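Local coordinates for putative lipoprotein (Clostridium perfringens ATCC 13124, PDB 4R7R) that is of unknown function but, as a putative lipoprotein with an alpha-beta fold, may act at the bacterial cell envelope and possibly bind lipid, at residues I59-I72 with I83-P95. Sequence-based numbering, arbitrary orientation.
Sequences INEEALPNKPLYKI and IDIYGDDLITLYP
The ring of Tyr86 stands as a ridge between Leu64 and Pro68, a compact example of how a connecting segment can be moulded round an aromatic side chain of a sheet. Leu64 lays CD2 over one face, 4.3 Å from the ring centroid, while Pro68 covers the opposite face, its CA 4.0 Å from that centroid; both are CH-pi contacts. Pro65, less well ordered, meets the ring obliquely, its CG 3.4 Å from Tyr86 CD1. With CG anti to its own carbonyl carbon (chi1 -59°), Tyr86 brings its ring back toward 59-72 although its CB points away. Farther along, Leu90 fills the hollow between Leu64 and Ile59, its CD1 touching Ile59 CD1 at 4.0 Å as the two side chains cross at about a right angle. Beyond Pro68 the segment becomes the first strand of a beta hairpin, 70-75 pairing antiparallel with 80-85, inside a larger antiparallel sheet where 24-29 flanks it on the far side. It enters through a classic beta bulge: Leu69 and Tyr70 both face Ile85, whose O accepts a bond from Leu69 N at 2.6 Å and a weak one from Tyr70 N. On the face of Tyr70 and Ile72, Ile72 CD1 packs against Ile85 CD1, and helix 116-125 reaches Tyr70 and Ile85. On the other face Lys71 runs alongside Asp84, then bends at its last torsion (chi4 73°) to set NZ 2.6 Å from Asp84 OD1 in a salt bridge on the syn side, 22° out of the carboxylate plane. The second oxygen, Asp84 OD2, accepts the hydroxyl of Tyr94 from 2.8 Å. Both oxygens of a buried carboxylate are thus engaged, which should restrict its rotation, and the lysine's charge probably helps keep Asp84 ionised.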
# COMPACT_ATOMS: atom_id res chain seq x y z
N ILE A 59 -5.78 1.26 11.69
CA ILE A 59 -6.48 2.31 12.42
C ILE A 59 -7.81 2.68 11.76
O ILE A 59 -8.14 2.19 10.68
CB ILE A 59 -5.60 3.56 12.53
CG1 ILE A 59 -5.29 4.13 11.14
CG2 ILE A 59 -4.33 3.23 13.26
CD1 ILE A 59 -4.48 5.38 11.16
N ASN A 60 -8.57 3.55 12.42
CA ASN A 60 -9.86 4.00 11.92
C ASN A 60 -9.78 5.01 10.77
O ASN A 60 -8.73 5.61 10.54
CB ASN A 60 -10.68 4.61 13.06
CG ASN A 60 -11.04 3.60 14.13
OD1 ASN A 60 -12.00 2.84 13.99
ND2 ASN A 60 -10.27 3.58 15.21
N GLU A 61 -10.89 5.17 10.07
CA GLU A 61 -11.03 6.19 9.03
C GLU A 61 -10.62 7.56 9.54
O GLU A 61 -11.03 7.97 10.62
CB GLU A 61 -12.47 6.27 8.52
CG GLU A 61 -12.82 5.25 7.46
CD GLU A 61 -14.02 5.69 6.62
OE1 GLU A 61 -14.70 6.67 7.01
OE2 GLU A 61 -14.27 5.06 5.57
N GLU A 62 -9.80 8.24 8.75
CA GLU A 62 -9.37 9.60 9.04
C GLU A 62 -9.66 10.54 7.88
O GLU A 62 -9.73 10.11 6.73
CB GLU A 62 -7.87 9.64 9.32
CG GLU A 62 -7.43 9.07 10.64
CD GLU A 62 -5.96 9.36 10.90
OE1 GLU A 62 -5.30 9.88 9.98
OE2 GLU A 62 -5.48 9.08 12.03
N ALA A 63 -9.82 11.83 8.18
CA ALA A 63 -9.83 12.86 7.14
C ALA A 63 -8.46 12.89 6.46
O ALA A 63 -7.45 12.60 7.10
CB ALA A 63 -10.17 14.22 7.73
N LEU A 64 -8.42 13.22 5.18
CA LEU A 64 -7.16 13.06 4.45
C LEU A 64 -6.68 14.34 3.80
O LEU A 64 -7.48 15.19 3.41
CB LEU A 64 -7.31 11.97 3.38
CG LEU A 64 -7.48 10.54 3.89
CD1 LEU A 64 -7.90 9.62 2.75
CD2 LEU A 64 -6.19 10.03 4.55
N PRO A 65 -5.35 14.49 3.68
CA PRO A 65 -4.78 15.58 2.88
C PRO A 65 -5.22 15.42 1.44
O PRO A 65 -5.49 14.30 1.02
CB PRO A 65 -3.27 15.40 3.04
CG PRO A 65 -3.10 13.96 3.41
CD PRO A 65 -4.31 13.60 4.22
N ASN A 66 -5.27 16.53 0.71
CA ASN A 66 -5.86 16.54 -0.63
C ASN A 66 -5.39 15.41 -1.54
O ASN A 66 -6.15 14.94 -2.37
CB ASN A 66 -5.60 17.88 -1.30
CG ASN A 66 -6.77 18.35 -2.13
OD1 ASN A 66 -6.95 17.92 -3.27
ND2 ASN A 66 -7.58 19.23 -1.56
N LYS A 67 -4.16 14.95 -1.39
CA LYS A 67 -3.73 13.81 -2.20
C LYS A 67 -2.52 13.08 -1.63
O LYS A 67 -1.67 13.69 -0.97
CB LYS A 67 -3.43 14.25 -3.64
CG LYS A 67 -2.20 15.11 -3.85
CD LYS A 67 -2.12 15.58 -5.29
CE LYS A 67 -1.00 16.58 -5.52
NZ LYS A 67 -0.93 16.97 -6.96
N PRO A 68 -2.44 11.77 -1.88
CA PRO A 68 -1.27 10.99 -1.52
C PRO A 68 0.00 11.57 -2.12
O PRO A 68 -0.05 12.39 -3.03
CB PRO A 68 -1.56 9.61 -2.12
CG PRO A 68 -2.58 9.87 -3.18
CD PRO A 68 -3.42 10.96 -2.63
N LEU A 69 1.13 11.13 -1.59
CA LEU A 69 2.41 11.42 -2.20
C LEU A 69 2.58 10.51 -3.42
O LEU A 69 3.01 10.93 -4.50
CB LEU A 69 3.53 11.23 -1.18
CG LEU A 69 3.42 12.17 0.03
CD1 LEU A 69 4.56 11.94 0.99
CD2 LEU A 69 3.35 13.66 -0.39
N TYR A 70 2.23 9.24 -3.22
CA TYR A 70 2.42 8.23 -4.24
C TYR A 70 1.23 7.28 -4.27
O TYR A 70 0.50 7.12 -3.27
CB TYR A 70 3.67 7.39 -3.98
CG TYR A 70 4.97 8.15 -3.93
CD1 TYR A 70 5.60 8.58 -5.11
CD2 TYR A 70 5.60 8.39 -2.72
CE1 TYR A 70 6.81 9.26 -5.06
CE2 TYR A 70 6.82 9.06 -2.67
CZ TYR A 70 7.41 9.50 -3.84
OH TYR A 70 8.61 10.17 -3.78
N LYS A 71 1.08 6.62 -5.40
CA LYS A 71 0.05 5.62 -5.58
C LYS A 71 0.71 4.34 -6.08
O LYS A 71 1.45 4.34 -7.08
CB LYS A 71 -1.00 6.13 -6.56
CG LYS A 71 -2.42 5.76 -6.23
CD LYS A 71 -3.42 6.48 -7.17
CE LYS A 71 -4.84 6.10 -6.81
NZ LYS A 71 -5.26 6.74 -5.55
N ILE A 72 0.46 3.25 -5.36
CA ILE A 72 0.95 1.94 -5.72
C ILE A 72 -0.17 1.05 -6.33
O ILE A 72 -1.18 0.75 -5.67
CB ILE A 72 1.56 1.25 -4.48
CG1 ILE A 72 2.69 2.11 -3.89
CG2 ILE A 72 2.03 -0.16 -4.82
CD1 ILE A 72 3.47 1.50 -2.68
N ILE A 83 -2.62 1.06 -3.14
CA ILE A 83 -2.15 1.60 -1.87
C ILE A 83 -1.80 3.08 -2.06
O ILE A 83 -0.95 3.43 -2.89
CB ILE A 83 -0.92 0.86 -1.32
CG1 ILE A 83 -1.15 -0.65 -1.33
CG2 ILE A 83 -0.58 1.35 0.09
CD1 ILE A 83 0.08 -1.44 -0.92
N ASP A 84 -2.47 3.96 -1.30
CA ASP A 84 -2.13 5.37 -1.36
C ASP A 84 -1.10 5.68 -0.28
O ASP A 84 -1.28 5.28 0.87
CB ASP A 84 -3.38 6.24 -1.20
CG ASP A 84 -4.33 6.15 -2.40
OD1 ASP A 84 -3.85 5.90 -3.53
OD2 ASP A 84 -5.56 6.33 -2.23
N ILE A 85 -0.01 6.36 -0.64
CA ILE A 85 1.03 6.68 0.34
C ILE A 85 0.97 8.15 0.80
O ILE A 85 1.14 9.07 -0.01
CB ILE A 85 2.44 6.39 -0.25
CG1 ILE A 85 2.49 4.98 -0.83
CG2 ILE A 85 3.51 6.62 0.80
CD1 ILE A 85 2.09 3.92 0.15
N TYR A 86 0.74 8.37 2.09
CA TYR A 86 0.75 9.72 2.66
C TYR A 86 1.97 9.96 3.56
O TYR A 86 2.89 9.14 3.63
CB TYR A 86 -0.52 9.97 3.47
CG TYR A 86 -1.77 9.82 2.65
CD1 TYR A 86 -2.36 10.92 2.03
CD2 TYR A 86 -2.33 8.57 2.46
CE1 TYR A 86 -3.49 10.78 1.26
CE2 TYR A 86 -3.46 8.42 1.70
CZ TYR A 86 -4.04 9.53 1.10
OH TYR A 86 -5.16 9.34 0.34
N GLY A 87 1.97 11.10 4.24
CA GLY A 87 3.03 11.43 5.17
C GLY A 87 2.92 10.64 6.46
O GLY A 87 1.92 9.96 6.69
N ASP A 88 3.96 10.70 7.29
CA ASP A 88 3.95 10.09 8.61
C ASP A 88 3.68 8.60 8.63
O ASP A 88 3.21 8.08 9.64
CB ASP A 88 2.91 10.77 9.50
CG ASP A 88 3.37 12.12 10.00
OD1 ASP A 88 4.42 12.62 9.51
OD2 ASP A 88 2.67 12.66 10.89
N ASP A 89 3.96 7.92 7.52
CA ASP A 89 3.83 6.46 7.43
C ASP A 89 2.37 6.01 7.45
O ASP A 89 2.07 4.85 7.73
CB ASP A 89 4.62 5.78 8.55
CG ASP A 89 6.11 5.82 8.30
OD1 ASP A 89 6.49 5.78 7.11
OD2 ASP A 89 6.90 5.90 9.28
N LEU A 90 1.48 6.94 7.14
CA LEU A 90 0.07 6.62 6.92
C LEU A 90 -0.16 6.14 5.48
O LEU A 90 0.34 6.75 4.53
CB LEU A 90 -0.80 7.86 7.22
CG LEU A 90 -2.30 7.87 6.89
CD1 LEU A 90 -3.09 6.86 7.75
CD2 LEU A 90 -2.89 9.28 7.03
N ILE A 91 -0.91 5.06 5.32
CA ILE A 91 -1.27 4.58 3.99
C ILE A 91 -2.74 4.16 3.99
O ILE A 91 -3.33 3.95 5.05
CB ILE A 91 -0.40 3.38 3.53
CG1 ILE A 91 -0.80 2.12 4.29
CG2 ILE A 91 1.09 3.65 3.72
CD1 ILE A 91 -0.21 0.87 3.69
N THR A 92 -3.34 4.06 2.80
CA THR A 92 -4.66 3.45 2.66
C THR A 92 -4.55 2.35 1.62
O THR A 92 -3.64 2.36 0.79
CB THR A 92 -5.76 4.45 2.22
OG1 THR A 92 -5.46 4.97 0.92
CG2 THR A 92 -5.91 5.59 3.24
N LEU A 93 -5.48 1.40 1.68
CA LEU A 93 -5.39 0.19 0.89
C LEU A 93 -6.81 -0.27 0.54
O LEU A 93 -7.68 -0.38 1.44
CB LEU A 93 -4.63 -0.90 1.67
CG LEU A 93 -4.13 -2.16 0.94
CD1 LEU A 93 -3.03 -2.83 1.76
CD2 LEU A 93 -5.26 -3.14 0.65
N TYR A 94 -7.04 -0.54 -0.74
CA TYR A 94 -8.38 -0.86 -1.21
C TYR A 94 -8.34 -1.46 -2.61
O TYR A 94 -7.36 -1.26 -3.35
CB TYR A 94 -9.26 0.40 -1.17
CG TYR A 94 -8.72 1.60 -1.92
CD1 TYR A 94 -9.13 1.86 -3.22
CD2 TYR A 94 -7.81 2.48 -1.32
CE1 TYR A 94 -8.65 2.97 -3.92
CE2 TYR A 94 -7.33 3.58 -2.00
CZ TYR A 94 -7.75 3.83 -3.30
OH TYR A 94 -7.28 4.93 -3.99
N PRO A 95 -9.39 -2.23 -2.98
CA PRO A 95 -9.43 -2.75 -4.34
C PRO A 95 -9.64 -1.59 -5.30
O PRO A 95 -10.26 -0.58 -4.92
CB PRO A 95 -10.62 -3.72 -4.34
CG PRO A 95 -11.45 -3.35 -3.16
CD PRO A 95 -10.55 -2.66 -2.17